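OxyR (Porphyromonas gingivalis, PDB 3HO7) probably binds DNA as a redox-sensitive transcriptional activator of the LysR family, this chain being its regulatory domain. Local coordinates at residues Y81-L86 with S216-L221; G87-C92 with L176-G181. One frame throughout, in Å; residues are numbered along the deposited sequence.

Interaction 1 of 2, residues Y81-L86 with S216-L221; sequences YYEEFL and SDMHKL
Met218 makes the first and broadest touch of the loop 216-221 on strand 75-89, with its CB 4.1 Å from CB of Tyr81. Its CG stands anti to its own carbonyl carbon, and a bend at chi3 (87°) turns the terminal methyl in the strand's forward direction, toward Glu83. That methyl, CE, lies 3.3 Å from Tyr82 O and also reaches CA of Glu83, while approaching the Tyr81 ring obliquely. The backbone of Met218 does the polar work: its O takes the N-H of Tyr82 at 3.0 Å in a nearly straight bond (168° at the hydrogen), the donor tilted modestly out of the carbonyl plane. Strand 184-194 pairs with the backbones of Tyr81, Glu83 and Phe85, so the loop meets an amide turned to the other edge. Glu83 has its carboxylate engaged by Arg187 and by the backbone N of Leu164, a residue that Met218 also touches.

At His219 the imidazole leans back over Ser216, whose CA sits 3.4 Å above one ring face, and only the ring edge, at CD2, comes near Tyr81 CB (4.5 Å). NE2 is bonded to Arg211 O, tying this short 3-10 turn to the end of helix 200-211.

Past His219 the backbone from Lys220 C to Leu221 N runs beside the Tyr82 ring. Leu221 N is 3.6 Å from Tyr82 CD1, and Leu221 CB rests above one face, displaced toward the rim.

The antiparallel strands 75-89 and 184-194 are consistent with the crossover pair that links the two lobes of the periplasmic-binding-protein-like fold of LysR regulatory domains; here the loop leading to strand 225-227 closes on one edge of that hinge strand.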
ATOM      1  N   TYR A  81     -15.529   0.977 -15.009  1.00 26.68           N
ATOM      2  CA  TYR A  81     -14.911  -0.085 -15.793  1.00 26.91           C
ATOM      3  C   TYR A  81     -14.841  -1.390 -15.007  1.00 26.62           C
ATOM      4  O   TYR A  81     -14.901  -1.387 -13.773  1.00 25.92           O
ATOM      5  CB  TYR A  81     -13.507   0.327 -16.244  1.00 26.65           C
ATOM      6  CG  TYR A  81     -12.557   0.646 -15.111  1.00 25.88           C
ATOM      7  CD1 TYR A  81     -11.659  -0.305 -14.642  1.00 25.63           C
ATOM      8  CD2 TYR A  81     -12.553   1.899 -14.518  1.00 25.32           C
ATOM      9  CE1 TYR A  81     -10.786  -0.014 -13.607  1.00 25.07           C
ATOM     10  CE2 TYR A  81     -11.689   2.200 -13.482  1.00 25.83           C
ATOM     11  CZ  TYR A  81     -10.808   1.243 -13.032  1.00 25.06           C
ATOM     12  OH  TYR A  81      -9.949   1.553 -11.999  1.00 25.61           O
ATOM     13  N   TYR A  82     -14.720  -2.497 -15.731  1.00 27.22           N
ATOM     14  CA  TYR A  82     -14.479  -3.796 -15.117  1.00 27.04           C
ATOM     15  C   TYR A  82     -12.983  -4.054 -15.100  1.00 26.57           C
ATOM     16  O   TYR A  82     -12.235  -3.464 -15.874  1.00 27.11           O
ATOM     17  CB  TYR A  82     -15.199  -4.906 -15.885  1.00 27.87           C
ATOM     18  CG  TYR A  82     -16.704  -4.812 -15.829  1.00 28.66           C
ATOM     19  CD1 TYR A  82     -17.422  -4.238 -16.870  1.00 29.40           C
ATOM     20  CD2 TYR A  82     -17.409  -5.292 -14.732  1.00 28.55           C
ATOM     21  CE1 TYR A  82     -18.797  -4.145 -16.821  1.00 31.09           C
ATOM     22  CE2 TYR A  82     -18.788  -5.204 -14.676  1.00 30.03           C
ATOM     23  CZ  TYR A  82     -19.476  -4.630 -15.724  1.00 31.17           C
ATOM     24  OH  TYR A  82     -20.846  -4.534 -15.681  1.00 33.38           O
ATOM     25  N   GLU A  83     -12.543  -4.935 -14.215  1.00 26.23           N
ATOM     26  CA  GLU A  83     -11.124  -5.207 -14.095  1.00 25.91           C
ATOM     27  C   GLU A  83     -10.906  -6.633 -13.629  1.00 26.03           C
ATOM     28  O   GLU A  83     -11.428  -7.045 -12.594  1.00 25.80           O
ATOM     29  CB  GLU A  83     -10.475  -4.231 -13.118  1.00 25.25           C
ATOM     30  CG  GLU A  83      -8.975  -4.409 -12.977  1.00 24.23           C
ATOM     31  CD  GLU A  83      -8.336  -3.305 -12.160  1.00 22.47           C
ATOM     32  OE1 GLU A  83      -9.010  -2.772 -11.257  1.00 21.67           O
ATOM     33  OE2 GLU A  83      -7.162  -2.976 -12.419  1.00 22.58           O
ATOM     34  N   GLU A  84     -10.168  -7.396 -14.422  1.00 26.74           N
ATOM     35  CA  GLU A  84      -9.895  -8.782 -14.095  1.00 27.04           C
ATOM     36  C   GLU A  84      -8.908  -8.951 -12.955  1.00 26.41           C
ATOM     37  O   GLU A  84      -7.920  -8.231 -12.860  1.00 25.84           O
ATOM     38  CB  GLU A  84      -9.358  -9.524 -15.320  1.00 28.05           C
ATOM     39  CG  GLU A  84     -10.414  -9.916 -16.326  1.00 29.87           C
ATOM     40  CD  GLU A  84      -9.941 -11.006 -17.267  1.00 31.72           C
ATOM     41  OE1 GLU A  84      -9.020 -11.760 -16.897  1.00 32.73           O
ATOM     42  OE2 GLU A  84     -10.499 -11.110 -18.375  1.00 33.64           O
ATOM     43  N   PHE A  85      -9.178  -9.935 -12.108  1.00 26.33           N
ATOM     44  CA  PHE A  85      -8.209 -10.406 -11.139  1.00 25.93           C
ATOM     45  C   PHE A  85      -7.269 -11.365 -11.853  1.00 26.08           C
ATOM     46  O   PHE A  85      -7.709 -12.209 -12.638  1.00 26.88           O
ATOM     47  CB  PHE A  85      -8.901 -11.147  -9.999  1.00 26.18           C
ATOM     48  CG  PHE A  85      -9.627 -10.252  -9.045  1.00 26.26           C
ATOM     49  CD1 PHE A  85      -8.927  -9.479  -8.135  1.00 26.89           C
ATOM     50  CD2 PHE A  85     -11.011 -10.197  -9.043  1.00 27.30           C
ATOM     51  CE1 PHE A  85      -9.594  -8.658  -7.248  1.00 26.93           C
ATOM     52  CE2 PHE A  85     -11.684  -9.380  -8.156  1.00 27.59           C
ATOM     53  CZ  PHE A  85     -10.973  -8.609  -7.257  1.00 27.60           C
ATOM     54  N   LEU A  86      -5.977 -11.231 -11.586  1.00 25.58           N
ATOM     55  CA  LEU A  86      -4.991 -12.132 -12.157  1.00 25.67           C
ATOM     56  C   LEU A  86      -4.195 -12.802 -11.053  1.00 25.16           C
ATOM     57  O   LEU A  86      -3.929 -12.202 -10.010  1.00 24.31           O
ATOM     58  CB  LEU A  86      -4.047 -11.390 -13.107  1.00 25.99           C
ATOM     59  CG  LEU A  86      -4.634 -10.840 -14.412  1.00 26.35           C
ATOM     60  CD1 LEU A  86      -3.542 -10.179 -15.236  1.00 27.38           C
ATOM     61  CD2 LEU A  86      -5.316 -11.943 -15.203  1.00 27.33           C
ATOM     62  N   SER A 216     -10.948   1.361 -23.660  1.00 36.77           N
ATOM     63  CA  SER A 216     -12.395   1.237 -23.820  1.00 37.29           C
ATOM     64  C   SER A 216     -12.894  -0.197 -23.666  1.00 37.25           C
ATOM     65  O   SER A 216     -14.010  -0.421 -23.198  1.00 37.04           O
ATOM     66  CB  SER A 216     -12.841   1.810 -25.169  1.00 39.01           C
ATOM     67  OG  SER A 216     -12.264   1.090 -26.243  1.00 40.50           O
ATOM     68  N   ASP A 217     -12.074  -1.164 -24.063  1.00 37.52           N
ATOM     69  CA  ASP A 217     -12.432  -2.572 -23.913  1.00 37.74           C
ATOM     70  C   ASP A 217     -12.913  -2.878 -22.495  1.00 36.41           C
ATOM     71  O   ASP A 217     -13.792  -3.718 -22.299  1.00 36.49           O
ATOM     72  CB  ASP A 217     -11.246  -3.474 -24.258  1.00 38.03           C
ATOM     73  CG  ASP A 217     -11.088  -3.689 -25.750  1.00 40.11           C
ATOM     74  OD1 ASP A 217     -11.743  -2.970 -26.535  1.00 42.34           O
ATOM     75  OD2 ASP A 217     -10.307  -4.584 -26.136  1.00 41.33           O
ATOM     76  N   MET A 218     -12.327  -2.195 -21.515  1.00 35.17           N
ATOM     77  CA  MET A 218     -12.654  -2.427 -20.110  1.00 34.01           C
ATOM     78  C   MET A 218     -14.013  -1.850 -19.728  1.00 33.97           C
ATOM     79  O   MET A 218     -14.560  -2.186 -18.680  1.00 33.20           O
ATOM     80  CB  MET A 218     -11.573  -1.843 -19.193  1.00 32.95           C
ATOM     81  CG  MET A 218     -10.165  -2.337 -19.484  1.00 33.34           C
ATOM     82  SD  MET A 218      -8.971  -1.800 -18.245  1.00 33.04           S
ATOM     83  CE  MET A 218      -9.128  -3.099 -17.016  1.00 31.94           C
ATOM     84  N   HIS A 219     -14.559  -0.981 -20.574  1.00 34.78           N
ATOM     85  CA  HIS A 219     -15.839  -0.349 -20.268  1.00 34.96           C
ATOM     86  C   HIS A 219     -16.981  -1.359 -20.262  1.00 35.54           C
ATOM     87  O   HIS A 219     -18.030  -1.116 -19.669  1.00 35.61           O
ATOM     88  CB  HIS A 219     -16.148   0.791 -21.243  1.00 35.94           C
ATOM     89  CG  HIS A 219     -15.192   1.940 -21.160  1.00 35.37           C
ATOM     90  ND1 HIS A 219     -15.016   2.837 -22.191  1.00 36.18           N
ATOM     91  CD2 HIS A 219     -14.351   2.332 -20.173  1.00 34.11           C
ATOM     92  CE1 HIS A 219     -14.115   3.737 -21.840  1.00 35.59           C
ATOM     93  NE2 HIS A 219     -13.695   3.453 -20.621  1.00 34.00           N
ATOM     94  N   LYS A 220     -16.771  -2.494 -20.920  1.00 36.24           N
ATOM     95  CA  LYS A 220     -17.799  -3.526 -21.009  1.00 37.19           C
ATOM     96  C   LYS A 220     -17.242  -4.909 -20.691  1.00 36.98           C
ATOM     97  O   LYS A 220     -16.083  -5.204 -20.979  1.00 36.54           O
ATOM     98  CB  LYS A 220     -18.434  -3.532 -22.402  1.00 38.99           C
ATOM     99  CG  LYS A 220     -19.187  -2.263 -22.753  1.00 39.82           C
ATOM    100  CD  LYS A 220     -19.823  -2.370 -24.133  1.00 42.02           C
ATOM    101  CE  LYS A 220     -20.586  -1.105 -24.499  1.00 42.82           C
ATOM    102  NZ  LYS A 220     -21.152  -1.166 -25.878  1.00 45.95           N
ATOM    103  N   LEU A 221     -18.081  -5.753 -20.097  1.00 37.32           N
ATOM    104  CA  LEU A 221     -17.696  -7.123 -19.787  1.00 37.52           C
ATOM    105  C   LEU A 221     -17.410  -7.882 -21.077  1.00 38.99           C
ATOM    106  O   LEU A 221     -18.282  -8.011 -21.940  1.00 40.53           O
ATOM    107  CB  LEU A 221     -18.801  -7.823 -18.996  1.00 37.74           C
ATOM    108  CG  LEU A 221     -18.493  -9.233 -18.488  1.00 37.49           C
ATOM    109  CD1 LEU A 221     -17.346  -9.194 -17.487  1.00 35.69           C
ATOM    110  CD2 LEU A 221     -19.734  -9.859 -17.865  1.00 37.88           C
TER

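Interaction 2 of 2, residues G87-C92 with L176-G181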
ATOM      1  N   GLY A  87      -3.834 -14.059 -11.281  1.00 25.60           N
ATOM      2  CA  GLY A  87      -2.966 -14.771 -10.364  1.00 25.39           C
ATOM      3  C   GLY A  87      -1.566 -14.196 -10.402  1.00 25.16           C
ATOM      4  O   GLY A  87      -1.022 -13.905 -11.468  1.00 25.54           O
ATOM      5  N   TYR A  88      -0.985 -14.012  -9.224  1.00 24.86           N
ATOM      6  CA  TYR A  88       0.399 -13.602  -9.120  1.00 24.70           C
ATOM      7  C   TYR A  88       1.073 -14.747  -8.379  1.00 24.92           C
ATOM      8  O   TYR A  88       0.881 -14.915  -7.178  1.00 24.65           O
ATOM      9  CB  TYR A  88       0.496 -12.285  -8.346  1.00 24.54           C
ATOM     10  CG  TYR A  88       1.725 -11.454  -8.640  1.00 24.81           C
ATOM     11  CD1 TYR A  88       2.058 -11.100  -9.942  1.00 25.48           C
ATOM     12  CD2 TYR A  88       2.536 -10.996  -7.610  1.00 25.32           C
ATOM     13  CE1 TYR A  88       3.180 -10.329 -10.212  1.00 25.19           C
ATOM     14  CE2 TYR A  88       3.655 -10.227  -7.865  1.00 25.46           C
ATOM     15  CZ  TYR A  88       3.973  -9.894  -9.167  1.00 25.49           C
ATOM     16  OH  TYR A  88       5.085  -9.127  -9.411  1.00 26.94           O
ATOM     17  N   VAL A  89       1.834 -15.552  -9.112  1.00 25.31           N
ATOM     18  CA  VAL A  89       2.322 -16.829  -8.601  1.00 26.05           C
ATOM     19  C   VAL A  89       3.838 -16.832  -8.446  1.00 26.58           C
ATOM     20  O   VAL A  89       4.561 -16.578  -9.402  1.00 26.97           O
ATOM     21  CB  VAL A  89       1.928 -17.980  -9.550  1.00 26.40           C
ATOM     22  CG1 VAL A  89       2.307 -19.326  -8.945  1.00 26.86           C
ATOM     23  CG2 VAL A  89       0.440 -17.925  -9.865  1.00 26.29           C
ATOM     24  N   SER A  90       4.321 -17.137  -7.244  1.00 27.04           N
ATOM     25  CA  SER A  90       5.759 -17.163  -7.002  1.00 27.88           C
ATOM     26  C   SER A  90       6.404 -18.293  -7.797  1.00 28.80           C
ATOM     27  O   SER A  90       5.755 -19.288  -8.114  1.00 29.16           O
ATOM     28  CB  SER A  90       6.065 -17.340  -5.517  1.00 28.26           C
ATOM     29  OG  SER A  90       6.459 -18.673  -5.243  1.00 29.33           O
ATOM     30  N   ARG A  91       7.685 -18.135  -8.106  1.00 29.50           N
ATOM     31  CA  ARG A  91       8.412 -19.125  -8.891  1.00 30.82           C
ATOM     32  C   ARG A  91       8.587 -20.440  -8.128  1.00 31.56           C
ATOM     33  O   ARG A  91       9.015 -21.445  -8.698  1.00 32.54           O
ATOM     34  CB  ARG A  91       9.769 -18.557  -9.319  1.00 31.18           C
ATOM     35  CG  ARG A  91       9.662 -17.233 -10.062  1.00 31.45           C
ATOM     36  CD  ARG A  91      11.017 -16.570 -10.239  1.00 32.26           C
ATOM     37  NE  ARG A  91      10.888 -15.241 -10.830  1.00 32.55           N
ATOM     38  CZ  ARG A  91      10.862 -15.007 -12.136  1.00 32.82           C
ATOM     39  NH1 ARG A  91      10.966 -16.015 -12.994  1.00 33.56           N
ATOM     40  NH2 ARG A  91      10.740 -13.765 -12.586  1.00 32.58           N
ATOM     41  N   CYS A  92       8.243 -20.432  -6.843  1.00 31.54           N
ATOM     42  CA  CYS A  92       8.406 -21.613  -5.997  1.00 32.57           C
ATOM     43  C   CYS A  92       7.140 -22.462  -5.924  1.00 32.33           C
ATOM     44  O   CYS A  92       7.170 -23.592  -5.439  1.00 32.74           O
ATOM     45  CB  CYS A  92       8.833 -21.205  -4.587  1.00 32.72           C
ATOM     46  SG  CYS A  92      10.263 -20.108  -4.539  1.00 34.56           S
ATOM     47  N   LEU A 176       5.343 -13.686 -13.431  1.00 27.73           N
ATOM     48  CA  LEU A 176       4.627 -14.309 -12.323  1.00 27.22           C
ATOM     49  C   LEU A 176       3.126 -14.310 -12.569  1.00 26.85           C
ATOM     50  O   LEU A 176       2.379 -14.986 -11.869  1.00 26.71           O
ATOM     51  CB  LEU A 176       4.936 -13.594 -11.004  1.00 26.71           C
ATOM     52  CG  LEU A 176       6.410 -13.333 -10.696  1.00 27.01           C
ATOM     53  CD1 LEU A 176       6.558 -12.755  -9.292  1.00 26.52           C
ATOM     54  CD2 LEU A 176       7.230 -14.608 -10.850  1.00 27.88           C
ATOM     55  N   VAL A 177       2.690 -13.554 -13.570  1.00 27.02           N
ATOM     56  CA  VAL A 177       1.268 -13.401 -13.835  1.00 26.71           C
ATOM     57  C   VAL A 177       0.662 -14.627 -14.511  1.00 27.22           C
ATOM     58  O   VAL A 177       1.165 -15.108 -15.524  1.00 28.09           O
ATOM     59  CB  VAL A 177       0.983 -12.153 -14.692  1.00 26.85           C
ATOM     60  CG1 VAL A 177      -0.492 -12.090 -15.051  1.00 26.89           C
ATOM     61  CG2 VAL A 177       1.414 -10.899 -13.946  1.00 26.09           C
ATOM     62  N   ARG A 178      -0.423 -15.127 -13.931  1.00 27.04           N
ATOM     63  CA  ARG A 178      -1.196 -16.204 -14.527  1.00 27.54           C
ATOM     64  C   ARG A 178      -2.661 -15.800 -14.504  1.00 27.44           C
ATOM     65  O   ARG A 178      -3.247 -15.643 -13.435  1.00 27.11           O
ATOM     66  CB  ARG A 178      -1.019 -17.504 -13.738  1.00 27.55           C
ATOM     67  CG  ARG A 178       0.410 -18.000 -13.636  1.00 27.31           C
ATOM     68  CD  ARG A 178       0.898 -18.571 -14.953  1.00 28.06           C
ATOM     69  NE  ARG A 178       2.225 -19.167 -14.826  1.00 27.99           N
ATOM     70  CZ  ARG A 178       3.356 -18.469 -14.838  1.00 27.89           C
ATOM     71  NH1 ARG A 178       3.318 -17.148 -14.968  1.00 26.74           N
ATOM     72  NH2 ARG A 178       4.524 -19.087 -14.722  1.00 27.95           N
ATOM     73  N   PRO A 179      -3.267 -15.620 -15.684  1.00 28.27           N
ATOM     74  CA  PRO A 179      -4.692 -15.315 -15.692  1.00 28.31           C
ATOM     75  C   PRO A 179      -5.510 -16.529 -15.266  1.00 28.67           C
ATOM     76  O   PRO A 179      -4.983 -17.639 -15.199  1.00 28.85           O
ATOM     77  CB  PRO A 179      -4.971 -14.973 -17.158  1.00 28.99           C
ATOM     78  CG  PRO A 179      -3.898 -15.667 -17.924  1.00 30.06           C
ATOM     79  CD  PRO A 179      -2.690 -15.674 -17.038  1.00 29.19           C
ATOM     80  N   PHE A 180      -6.789 -16.318 -14.981  1.00 28.82           N
ATOM     81  CA  PHE A 180      -7.679 -17.414 -14.615  1.00 29.49           C
ATOM     82  C   PHE A 180      -8.178 -18.139 -15.861  1.00 30.89           C
ATOM     83  O   PHE A 180      -8.233 -17.560 -16.946  1.00 31.28           O
ATOM     84  CB  PHE A 180      -8.884 -16.881 -13.834  1.00 29.12           C
ATOM     85  CG  PHE A 180      -8.612 -16.632 -12.375  1.00 28.27           C
ATOM     86  CD1 PHE A 180      -7.907 -15.512 -11.965  1.00 27.24           C
ATOM     87  CD2 PHE A 180      -9.080 -17.513 -11.413  1.00 28.34           C
ATOM     88  CE1 PHE A 180      -7.666 -15.277 -10.617  1.00 26.45           C
ATOM     89  CE2 PHE A 180      -8.842 -17.289 -10.069  1.00 28.22           C
ATOM     90  CZ  PHE A 180      -8.135 -16.168  -9.670  1.00 27.13           C
ATOM     91  N   GLY A 181      -8.539 -19.408 -15.706  1.00 31.56           N
ATOM     92  CA  GLY A 181      -9.293 -20.093 -16.745  1.00 33.09           C
ATOM     93  C   GLY A 181     -10.676 -19.470 -16.788  1.00 33.39           C
ATOM     94  O   GLY A 181     -11.137 -18.913 -15.791  1.00 32.19           O
TER
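Gly87 and Arg178 form an antiparallel hydrogen-bonded pair: Gly87 N gives to Arg178 O at 2.7 Å, with a bent 131° at the hydrogen, and Arg178 N returns a much straighter bond to Gly87 O at 2.8 Å. One step on, Val89 N reaches Leu176 O at 2.9 Å. Between these rungs Tyr88 faces Val177 as a non-hydrogen-bonded pair, and Val177 CA adds a CH contact to Gly87 O.

The ladder adds the short strand 177-178 to an edge of the end of strand 75-89, in the sheet of a LysR-type regulatory domain; strand 158-162 pairs antiparallel with the same strand.

Apolar contacts centre on Leu176. Its CB lies over the Tyr88 ring face, a CH-pi contact of 4.2 Å to the centroid, and CD1 extends toward CZ and OH. The other methyl, CD2, sits 3.6 Å above the guanidinium plane of Arg91, near the rim. Val177 CG2 meets the Tyr88 ring at its edge instead. Across the sheet, on the Arg178 side, Val89 CG2 packs crosswise on Arg178 CG (3.8 Å).

The polar ends find partners beyond the two segments. Tyr88 OH bonds Glu153 OE2, and Arg91 pairs with Glu175. Arg178, bent at chi2 (-73°), folds NH1 back to the carbonyl O of the preceding Val177, from above that carbonyl's plane; NH1 also bonds Glu175 O, NH2 Phe96 O and NE Gln98 O.

In the fold
Both contacts use strand 75-89, one after the other: interaction 1 takes residues 81-86, interaction 2 its last residues, 87-89, and the turn after them. Interaction 1 lies about 11 Å from the centre of the chain and interaction 2 about 17 Å, measured from their centres. Those centres are about 19 Å apart, yet the contacts meet where the strand passes from one to the other. Leu86 does most of the joining, with CD2 3.5 Å from Pro179 CA and CD1 3.6 Å from Val177 CG1, and Phe85 O comes to 3.4 Å from Phe180 CD1. Along the chain, interaction 2 closes the shorter loop, lying within the longer one of interaction 1; both loops contain the Cys119-Cys128 disulfide.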